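PDB 5N0L: GTP-sensing transcriptional pleiotropic repressor CodY from Clostridioides difficile, which binds isoleucine in its GAF domain and probably represses transcription in response to nutrient supply and GTP. Local coordinates for residues N96-L101 with E106-L111; N43-S48 with S64-D69; E90-L95 with L101-E106. All coordinates share one frame; numbering follows the deposited sequence.

From the N terminus, contact 2 comes first: 43-48, an inner strand of the five-stranded antiparallel sheet, meets 64-69 and closes a loop that includes strand 53-57. Contacts 3 and 1 follow and cross, because 90-95 and 96-101 open in turn before 101-106 and 106-111 close them in the same order, with Leu-101 and Glu-106 shared. Contact 3 ties edge strand 92-95 to the end of helix 100-103; contact 1 packs that helix against the turn leading toward strand 114-122. Contacts 1 and 2 hold the same bound isoleucine and touch where Glu-107 OE2 lies 3.3 Å from Ser-65 OG, whereas contact 3 supplies Phe-104 to the pocket.

Contact 1: N96-L101 with E106-L111; sequences NGEKIL and EEHGRL. With ILE (isoleucine), chain G.
Leu-111 meets Leu-101 at roughly a right angle, methyl against methyl, with CD2 of Leu-111 3.9 Å from CD2 of Leu-101. The two branches of Leu-101 then part. CD1 turns to His-108, giving an off-centre CH-pi contact 4.1 Å from the ring centroid, while CD2 reaches the backbone N of Glu-107 at 3.7 Å. Ile-100, on the same helical turn, spreads its branches over Leu-111 and Glu-107: CD1 lies 3.5 Å from O of Leu-111, and CG2 crosses the aliphatic part of Glu-107 about perpendicularly, 3.8 Å from its CG. In this way the start of helix 100-103 packs on a type I beta turn whose first and last residues, Glu-107 and Arg-110, line the isoleucine pocket of the GAF domain. No hydrogen bond joins the two segments; the charged ends of Glu-107 and Arg-110 turn to each other, and Glu-107 also to the ligand. Glu-107 begins toward the helix, but a bend at chi2 (-55°) swings its carboxylate away to the isoleucine, whose N donates to OE1 over 2.9 Å. Arg-110 grips the same carboxylate side-on. Its NE bonds to OE1 of Glu-107 at 2.7 Å and its NH1 to OE2 at 2.9 Å, both nearly straight. The two oxygens lie within 1° of the guanidinium plane, but the nitrogens stand about 40° out of the carboxylate plane, so the groups are tilted and not coplanar. Tyr-81 OH is a further partner of OE2, and bonds to both oxygens should restrict rotation of the carboxylate.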
loop_
_atom_site.group_PDB
_atom_site.type_symbol
_atom_site.label_atom_id
_atom_site.label_comp_id
_atom_site.label_asym_id
_atom_site.label_seq_id
_atom_site.Cartn_x
_atom_site.Cartn_y
_atom_site.Cartn_z
ATOM N N ASN A 96 -20.182 31.687 -17.365
ATOM C CA ASN A 96 -20.150 33.169 -17.299
ATOM C C ASN A 96 -21.669 33.588 -17.575
ATOM O O ASN A 96 -22.410 32.782 -18.031
ATOM C CB ASN A 96 -19.169 33.566 -18.475
ATOM C CG ASN A 96 -18.943 35.070 -18.655
ATOM O OD1 ASN A 96 -19.397 35.602 -19.664
ATOM N ND2 ASN A 96 -18.214 35.756 -17.768
ATOM N N GLY A 97 -22.221 34.767 -17.392
ATOM C CA GLY A 97 -22.101 35.580 -16.374
ATOM C C GLY A 97 -23.355 35.057 -15.560
ATOM O O GLY A 97 -23.132 34.339 -14.621
ATOM N N GLU A 98 -24.619 35.358 -15.895
ATOM C CA GLU A 98 -25.782 34.874 -15.054
ATOM C C GLU A 98 -25.990 33.375 -15.070
ATOM O O GLU A 98 -26.507 32.792 -14.061
ATOM C CB GLU A 98 -27.134 35.574 -15.334
ATOM C CG GLU A 98 -27.166 37.020 -14.842
ATOM C CD GLU A 98 -28.523 37.464 -14.330
ATOM O OE1 GLU A 98 -29.183 38.242 -15.045
ATOM O OE2 GLU A 98 -28.907 37.035 -13.205
ATOM N N LYS A 99 -25.589 32.694 -16.144
ATOM C CA LYS A 99 -25.637 31.233 -16.073
ATOM C C LYS A 99 -24.826 30.641 -14.878
ATOM O O LYS A 99 -25.107 29.555 -14.502
ATOM C CB LYS A 99 -25.149 30.593 -17.340
ATOM C CG LYS A 99 -26.050 29.499 -17.917
ATOM C CD LYS A 99 -25.881 29.453 -19.455
ATOM C CE LYS A 99 -24.438 29.152 -19.829
ATOM N NZ LYS A 99 -23.665 30.266 -20.484
ATOM N N ILE A 100 -23.778 31.322 -14.394
ATOM C CA ILE A 100 -22.983 30.843 -13.266
ATOM C C ILE A 100 -23.938 30.440 -12.143
ATOM O O ILE A 100 -23.705 29.440 -11.465
ATOM C CB ILE A 100 -22.004 31.919 -12.767
ATOM C CG1 ILE A 100 -20.789 32.082 -13.724
ATOM C CG2 ILE A 100 -21.367 31.535 -11.461
ATOM C CD1 ILE A 100 -20.130 33.436 -13.558
ATOM N N LEU A 101 -24.976 31.211 -11.964
ATOM C CA LEU A 101 -25.913 31.032 -10.835
ATOM C C LEU A 101 -26.736 29.747 -10.821
ATOM O O LEU A 101 -27.244 29.361 -9.747
ATOM C CB LEU A 101 -26.839 32.245 -10.701
ATOM C CG LEU A 101 -26.238 33.617 -10.409
ATOM C CD1 LEU A 101 -27.328 34.666 -10.460
ATOM C CD2 LEU A 101 -25.534 33.707 -9.054
ATOM N N GLU A 106 -24.480 31.581 -5.166
ATOM C CA GLU A 106 -24.055 32.672 -4.340
ATOM C C GLU A 106 -23.041 33.557 -5.007
ATOM O O GLU A 106 -22.259 34.284 -4.340
ATOM C CB GLU A 106 -23.403 32.110 -3.031
ATOM C CG GLU A 106 -24.260 31.167 -2.220
ATOM C CD GLU A 106 -25.615 31.759 -2.015
ATOM O OE1 GLU A 106 -25.669 32.892 -1.460
ATOM O OE2 GLU A 106 -26.612 31.128 -2.460
ATOM N N GLU A 107 -23.014 33.553 -6.327
ATOM C CA GLU A 107 -21.965 34.274 -6.958
ATOM C C GLU A 107 -22.315 35.677 -7.401
ATOM O O GLU A 107 -21.574 36.241 -8.301
ATOM C CB GLU A 107 -21.442 33.464 -8.176
ATOM C CG GLU A 107 -20.765 32.189 -7.796
ATOM C CD GLU A 107 -19.630 32.370 -6.820
ATOM O OE1 GLU A 107 -18.680 33.084 -7.223
ATOM O OE2 GLU A 107 -19.706 31.797 -5.636
ATOM N N HIS A 108 -23.310 36.310 -6.779
ATOM C CA HIS A 108 -23.899 37.557 -7.331
ATOM C C HIS A 108 -22.967 38.796 -7.583
ATOM O O HIS A 108 -23.246 39.624 -8.530
ATOM C CB HIS A 108 -25.218 37.956 -6.642
ATOM C CG HIS A 108 -26.358 38.092 -7.614
ATOM N ND1 HIS A 108 -26.303 38.948 -8.705
ATOM C CD2 HIS A 108 -27.540 37.429 -7.717
ATOM C CE1 HIS A 108 -27.410 38.826 -9.422
ATOM N NE2 HIS A 108 -28.181 37.919 -8.838
ATOM N N GLY A 109 -21.867 38.952 -6.830
ATOM C CA GLY A 109 -20.868 40.012 -7.262
ATOM C C GLY A 109 -19.747 39.556 -8.234
ATOM O O GLY A 109 -18.804 40.315 -8.508
ATOM N N ARG A 110 -19.813 38.320 -8.743
ATOM C CA ARG A 110 -18.638 37.694 -9.392
ATOM C C ARG A 110 -19.075 37.101 -10.737
ATOM O O ARG A 110 -18.559 36.086 -11.182
ATOM C CB ARG A 110 -18.037 36.597 -8.490
ATOM C CG ARG A 110 -17.492 37.116 -7.173
ATOM C CD ARG A 110 -16.778 36.056 -6.355
ATOM N NE ARG A 110 -17.637 35.029 -5.715
ATOM C CZ ARG A 110 -17.914 34.946 -4.407
ATOM N NH1 ARG A 110 -18.652 33.948 -3.963
ATOM N NH2 ARG A 110 -17.489 35.862 -3.544
ATOM N N LEU A 111 -20.031 37.756 -11.395
ATOM C CA LEU A 111 -20.695 37.154 -12.562
ATOM C C LEU A 111 -19.883 37.406 -13.788
ATOM O O LEU A 111 -20.158 36.743 -14.803
ATOM C CB LEU A 111 -22.148 37.617 -12.779
ATOM C CG LEU A 111 -23.072 37.287 -11.553
ATOM C CD1 LEU A 111 -24.463 37.843 -11.825
ATOM C CD2 LEU A 111 -23.102 35.774 -11.306
HETATM N N ILE G . -16.517 31.781 -5.770
HETATM C CA ILE G . -15.643 30.956 -6.658
HETATM C C ILE G . -14.504 31.798 -7.172
HETATM O O ILE G . -14.760 32.882 -7.692
HETATM C CB ILE G . -16.459 30.363 -7.787
HETATM C CG1 ILE G . -17.471 29.368 -7.201
HETATM C CG2 ILE G . -15.588 29.572 -8.704
HETATM C CD1 ILE G . -16.899 28.021 -6.796
HETATM O OXT ILE G . -13.377 31.404 -6.961
#

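Contact 2: N43-S48 with S64-D69; sequences NVYVVS and SSVIED. With ILE (isoleucine), chain G.
Asn-43 and Tyr-45 of strand 43-48 and Ser-65 of the facing loop line the isoleucine pocket of the GAF domain; Ser-64 and Val-66 flank Ser-65. Tyr-45 OH accepts a long, bent bond from Ser-65 N (3.3 Å, 150° at the hydrogen) and donates to OXT of the ligand at 2.6 Å, so one hydroxyl couples the loop to the carboxylate. That OXT lies near the ring plane, at its edge. Asn-43, two residues earlier, gives the same oxygen an almost straight second bond, ND2 to OXT 2.8 Å. At the other end of the ligand its N donates to OG of Ser-65 at 2.7 Å, sharing that nitrogen with Glu-107. An ST turn shapes this corner, Ser-64 OG accepting from Val-66 N at 3.1 Å. Chi1 of Val-66 (-179°) sets CG2 beside its own backbone N, from where it meets the Tyr-45 ring at the edge, 3.9 Å from CE2. Strand 43-48 runs between strands 53-57 and 125-134, Phe-77 stacks edge-to-face on Tyr-45, and Val-66 also touches Val-53 and Leu-56, which places the loop over strand 53-57.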
loop_
_atom_site.group_PDB
_atom_site.type_symbol
_atom_site.label_atom_id
_atom_site.label_comp_id
_atom_site.label_asym_id
_atom_site.label_seq_id
_atom_site.Cartn_x
_atom_site.Cartn_y
_atom_site.Cartn_z
ATOM N N ASN A 43 -8.250 31.045 -9.546
ATOM C CA ASN A 43 -8.641 30.234 -8.285
ATOM C C ASN A 43 -8.851 28.825 -8.720
ATOM O O ASN A 43 -9.562 28.603 -9.677
ATOM C CB ASN A 43 -9.945 30.821 -7.733
ATOM C CG ASN A 43 -9.754 32.141 -6.981
ATOM O OD1 ASN A 43 -8.616 32.647 -6.829
ATOM N ND2 ASN A 43 -10.897 32.696 -6.429
ATOM N N VAL A 44 -8.287 27.864 -7.998
ATOM C CA VAL A 44 -8.385 26.466 -8.262
ATOM C C VAL A 44 -8.889 25.746 -6.956
ATOM O O VAL A 44 -8.239 25.900 -5.905
ATOM C CB VAL A 44 -7.010 25.925 -8.549
ATOM C CG1 VAL A 44 -6.970 24.494 -8.897
ATOM C CG2 VAL A 44 -6.392 26.782 -9.749
ATOM N N TYR A 45 -9.906 24.992 -7.155
ATOM C CA TYR A 45 -10.433 24.089 -6.088
ATOM C C TYR A 45 -10.451 22.661 -6.517
ATOM O O TYR A 45 -11.019 22.327 -7.596
ATOM C CB TYR A 45 -11.805 24.542 -5.772
ATOM C CG TYR A 45 -12.064 25.963 -5.503
ATOM C CD1 TYR A 45 -12.333 26.908 -6.564
ATOM C CD2 TYR A 45 -12.138 26.497 -4.225
ATOM C CE1 TYR A 45 -12.618 28.174 -6.368
ATOM C CE2 TYR A 45 -12.438 27.809 -3.994
ATOM C CZ TYR A 45 -12.712 28.684 -5.015
ATOM O OH TYR A 45 -13.027 30.008 -4.820
ATOM N N VAL A 46 -9.791 21.780 -5.731
ATOM C CA VAL A 46 -9.878 20.361 -5.947
ATOM C C VAL A 46 -10.851 19.876 -4.865
ATOM O O VAL A 46 -10.468 19.983 -3.713
ATOM C CB VAL A 46 -8.540 19.743 -5.771
ATOM C CG1 VAL A 46 -8.586 18.278 -5.911
ATOM C CG2 VAL A 46 -7.535 20.290 -6.847
ATOM N N VAL A 47 -11.983 19.347 -5.273
ATOM C CA VAL A 47 -13.084 19.113 -4.361
ATOM C C VAL A 47 -13.501 17.653 -4.454
ATOM O O VAL A 47 -13.840 17.128 -5.536
ATOM C CB VAL A 47 -14.305 20.001 -4.755
ATOM C CG1 VAL A 47 -15.390 19.813 -3.653
ATOM C CG2 VAL A 47 -13.963 21.469 -4.794
ATOM N N SER A 48 -13.548 16.901 -3.310
ATOM C CA SER A 48 -13.978 15.538 -3.360
ATOM C C SER A 48 -15.493 15.473 -3.719
ATOM O O SER A 48 -16.214 16.493 -3.656
ATOM C CB SER A 48 -13.744 14.851 -1.952
ATOM O OG SER A 48 -14.730 15.393 -1.095
ATOM N N SER A 64 -13.212 33.468 -2.564
ATOM C CA SER A 64 -13.212 32.055 -2.162
ATOM C C SER A 64 -14.593 31.603 -1.791
ATOM O O SER A 64 -15.294 32.334 -1.101
ATOM C CB SER A 64 -12.300 31.840 -1.000
ATOM O OG SER A 64 -12.399 30.478 -0.689
ATOM N N SER A 65 -14.985 30.447 -2.254
ATOM C CA SER A 65 -16.264 29.824 -1.835
ATOM C C SER A 65 -16.054 28.758 -0.727
ATOM O O SER A 65 -16.941 27.980 -0.486
ATOM C CB SER A 65 -17.001 29.180 -3.013
ATOM O OG SER A 65 -17.528 30.205 -3.820
ATOM N N VAL A 66 -14.840 28.660 -0.235
ATOM C CA VAL A 66 -14.493 27.671 0.807
ATOM C C VAL A 66 -15.165 28.132 2.079
ATOM O O VAL A 66 -15.237 29.305 2.417
ATOM C CB VAL A 66 -12.998 27.545 1.059
ATOM C CG1 VAL A 66 -12.726 26.508 2.106
ATOM C CG2 VAL A 66 -12.195 27.016 -0.160
ATOM N N ILE A 67 -15.748 27.145 2.733
ATOM C CA ILE A 67 -16.307 27.407 4.094
ATOM C C ILE A 67 -15.698 26.443 5.011
ATOM O O ILE A 67 -15.330 25.373 4.623
ATOM C CB ILE A 67 -17.816 27.418 4.094
ATOM C CG1 ILE A 67 -18.380 26.150 3.570
ATOM C CG2 ILE A 67 -18.410 28.608 3.343
ATOM C CD1 ILE A 67 -19.877 26.074 3.772
ATOM N N GLU A 68 -15.673 26.823 6.308
ATOM C CA GLU A 68 -15.065 26.006 7.340
ATOM C C GLU A 68 -16.222 25.339 8.004
ATOM O O GLU A 68 -17.209 25.997 8.307
ATOM C CB GLU A 68 -14.431 26.894 8.416
ATOM C CG GLU A 68 -13.499 27.971 7.919
ATOM C CD GLU A 68 -12.065 27.578 8.124
ATOM O OE1 GLU A 68 -11.643 26.628 7.437
ATOM O OE2 GLU A 68 -11.377 28.207 8.959
ATOM N N ASP A 69 -16.128 24.052 8.194
ATOM C CA ASP A 69 -17.227 23.351 8.883
ATOM C C ASP A 69 -17.354 23.944 10.353
ATOM O O ASP A 69 -16.354 24.110 11.073
ATOM C CB ASP A 69 -16.961 21.860 8.825
ATOM C CG ASP A 69 -18.064 21.056 9.487
ATOM O OD1 ASP A 69 -19.096 20.886 8.820
ATOM O OD2 ASP A 69 -17.924 20.631 10.669
HETATM N N ILE G . -16.517 31.781 -5.770
HETATM C CA ILE G . -15.643 30.956 -6.658
HETATM C C ILE G . -14.504 31.798 -7.172
HETATM O O ILE G . -14.760 32.882 -7.692
HETATM C CB ILE G . -16.459 30.363 -7.787
HETATM C CG1 ILE G . -17.471 29.368 -7.201
HETATM C CG2 ILE G . -15.588 29.572 -8.704
HETATM C CD1 ILE G . -16.899 28.021 -6.796
HETATM O OXT ILE G . -13.377 31.404 -6.961
#

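Contact 3: E90-L95 with L101-E106; sequences ETLENL and LEIFPE
Ile-103 drives its terminal methyl into the junction of Leu-92 and Leu-95, and this is the tight part of the contact. CD1 of Ile-103 is 3.3 Å from CD2 of Leu-92, which it meets tip to tip, and also 3.3 Å from CD2 of Leu-95, whose side chain crosses it obliquely. Both separations are shorter than usual carbon-carbon contact, and chi2 of Ile-103, 146°, is well away from the staggered trans value, consistent with some local strain. Both leucines have CG anti to the backbone N and nearly the same chi2 (61° in Leu-92, 67° in Leu-95), which gives them the same branch orientation. CG2 of Ile-103 covers one face of the Phe-104 ring, 3.5 Å above its plane.

The other side is looser. Leu-95 CD2 stands 4.0 Å from CE2 of Phe-104, and Glu-102 on the helix is solvent-exposed. The contact of Leu-92, though short, is confined to CD2. The whole contact buries 141 Å². Strand 92-95 is an edge strand of the sheet within this chain, held to strand 114-122 with a G1 beta bulge where Asn-94 and Leu-95 face Thr-115. Phe-104 leads inward instead, to the bound isoleucine about 4 Å from its side chain. The contact itself is apolar and contributes no directional bond; strand 92-95 takes its backbone bonds from strand 114-122.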
loop_
_atom_site.group_PDB
_atom_site.type_symbol
_atom_site.label_atom_id
_atom_site.label_comp_id
_atom_site.label_asym_id
_atom_site.label_seq_id
_atom_site.Cartn_x
_atom_site.Cartn_y
_atom_site.Cartn_z
ATOM N N GLU A 90 -19.575 16.137 -17.876
ATOM C CA GLU A 90 -18.461 16.429 -18.801
ATOM C C GLU A 90 -17.962 17.811 -18.515
ATOM O O GLU A 90 -18.711 18.607 -18.008
ATOM C CB GLU A 90 -18.976 16.508 -20.261
ATOM C CG GLU A 90 -19.792 15.410 -20.749
ATOM C CD GLU A 90 -19.944 15.561 -22.246
ATOM O OE1 GLU A 90 -19.352 14.723 -22.947
ATOM O OE2 GLU A 90 -20.597 16.548 -22.696
ATOM N N THR A 91 -16.725 18.134 -18.927
ATOM C CA THR A 91 -16.243 19.438 -18.757
ATOM C C THR A 91 -17.242 20.505 -19.158
ATOM O O THR A 91 -17.844 20.521 -20.269
ATOM C CB THR A 91 -14.881 19.623 -19.418
ATOM O OG1 THR A 91 -13.930 18.736 -18.857
ATOM C CG2 THR A 91 -14.391 21.071 -19.252
ATOM N N LEU A 92 -17.449 21.431 -18.248
ATOM C CA LEU A 92 -18.238 22.617 -18.461
ATOM C C LEU A 92 -17.311 23.793 -18.549
ATOM O O LEU A 92 -16.666 24.244 -17.557
ATOM C CB LEU A 92 -19.234 22.783 -17.333
ATOM C CG LEU A 92 -20.148 23.989 -17.530
ATOM C CD1 LEU A 92 -21.036 23.939 -18.801
ATOM C CD2 LEU A 92 -21.046 24.142 -16.315
ATOM N N GLU A 93 -17.169 24.366 -19.783
ATOM C CA GLU A 93 -16.183 25.440 -19.910
ATOM C C GLU A 93 -16.774 26.771 -19.998
ATOM O O GLU A 93 -17.804 26.953 -20.632
ATOM C CB GLU A 93 -15.172 25.241 -21.023
ATOM C CG GLU A 93 -15.655 25.139 -22.387
ATOM C CD GLU A 93 -14.640 25.708 -23.420
ATOM O OE1 GLU A 93 -13.416 26.033 -23.241
ATOM O OE2 GLU A 93 -15.147 25.884 -24.480
ATOM N N ASN A 94 -16.097 27.736 -19.384
ATOM C CA ASN A 94 -16.444 29.142 -19.489
ATOM C C ASN A 94 -17.828 29.490 -19.094
ATOM O O ASN A 94 -18.522 30.214 -19.752
ATOM C CB ASN A 94 -16.123 29.687 -20.951
ATOM C CG ASN A 94 -14.696 29.651 -21.253
ATOM O OD1 ASN A 94 -14.247 29.221 -22.380
ATOM N ND2 ASN A 94 -13.920 30.110 -20.302
ATOM N N LEU A 95 -18.286 28.921 -17.968
ATOM C CA LEU A 95 -19.461 29.343 -17.389
ATOM C C LEU A 95 -19.233 30.826 -16.973
ATOM O O LEU A 95 -18.178 31.186 -16.389
ATOM C CB LEU A 95 -19.665 28.402 -16.127
ATOM C CG LEU A 95 -20.903 28.565 -15.360
ATOM C CD1 LEU A 95 -22.090 28.145 -16.198
ATOM C CD2 LEU A 95 -20.795 27.618 -14.131
ATOM N N LEU A 101 -24.976 31.211 -11.964
ATOM C CA LEU A 101 -25.913 31.032 -10.835
ATOM C C LEU A 101 -26.736 29.747 -10.821
ATOM O O LEU A 101 -27.244 29.361 -9.747
ATOM C CB LEU A 101 -26.839 32.245 -10.701
ATOM C CG LEU A 101 -26.238 33.617 -10.409
ATOM C CD1 LEU A 101 -27.328 34.666 -10.460
ATOM C CD2 LEU A 101 -25.534 33.707 -9.054
ATOM N N GLU A 102 -26.920 29.120 -11.983
ATOM C CA GLU A 102 -27.614 27.855 -12.065
ATOM C C GLU A 102 -26.825 26.778 -11.270
ATOM O O GLU A 102 -27.431 25.935 -10.602
ATOM C CB GLU A 102 -27.867 27.460 -13.546
ATOM C CG GLU A 102 -28.850 28.395 -14.261
ATOM C CD GLU A 102 -28.890 28.239 -15.814
ATOM O OE1 GLU A 102 -28.462 27.188 -16.362
ATOM O OE2 GLU A 102 -29.363 29.169 -16.512
ATOM N N ILE A 103 -25.490 26.865 -11.292
ATOM C CA ILE A 103 -24.601 25.945 -10.575
ATOM C C ILE A 103 -24.092 26.491 -9.227
ATOM O O ILE A 103 -24.013 25.709 -8.214
ATOM C CB ILE A 103 -23.367 25.626 -11.452
ATOM C CG1 ILE A 103 -23.866 24.914 -12.736
ATOM C CG2 ILE A 103 -22.423 24.711 -10.687
ATOM C CD1 ILE A 103 -23.047 25.259 -13.936
ATOM N N PHE A 104 -23.745 27.753 -9.174
ATOM C CA PHE A 104 -23.105 28.365 -8.004
ATOM C C PHE A 104 -23.967 29.541 -7.624
ATOM O O PHE A 104 -23.695 30.707 -8.009
ATOM C CB PHE A 104 -21.671 28.782 -8.306
ATOM C CG PHE A 104 -20.798 27.691 -8.729
ATOM C CD1 PHE A 104 -20.421 26.641 -7.883
ATOM C CD2 PHE A 104 -20.237 27.703 -10.037
ATOM C CE1 PHE A 104 -19.586 25.659 -8.279
ATOM C CE2 PHE A 104 -19.405 26.691 -10.468
ATOM C CZ PHE A 104 -19.035 25.650 -9.620
ATOM N N PRO A 105 -25.017 29.283 -6.771
ATOM C CA PRO A 105 -25.996 30.363 -6.626
ATOM C C PRO A 105 -25.638 31.591 -5.837
ATOM O O PRO A 105 -26.421 32.545 -5.869
ATOM C CB PRO A 105 -27.193 29.666 -5.982
ATOM C CG PRO A 105 -27.158 28.339 -6.501
ATOM C CD PRO A 105 -25.703 27.982 -6.609
ATOM N N GLU A 106 -24.480 31.581 -5.166
ATOM C CA GLU A 106 -24.055 32.672 -4.340
ATOM C C GLU A 106 -23.041 33.557 -5.007
ATOM O O GLU A 106 -22.259 34.284 -4.340
ATOM C CB GLU A 106 -23.403 32.110 -3.031
ATOM C CG GLU A 106 -24.260 31.167 -2.220
ATOM C CD GLU A 106 -25.615 31.759 -2.015
ATOM O OE1 GLU A 106 -25.669 32.892 -1.460
ATOM O OE2 GLU A 106 -26.612 31.128 -2.460
#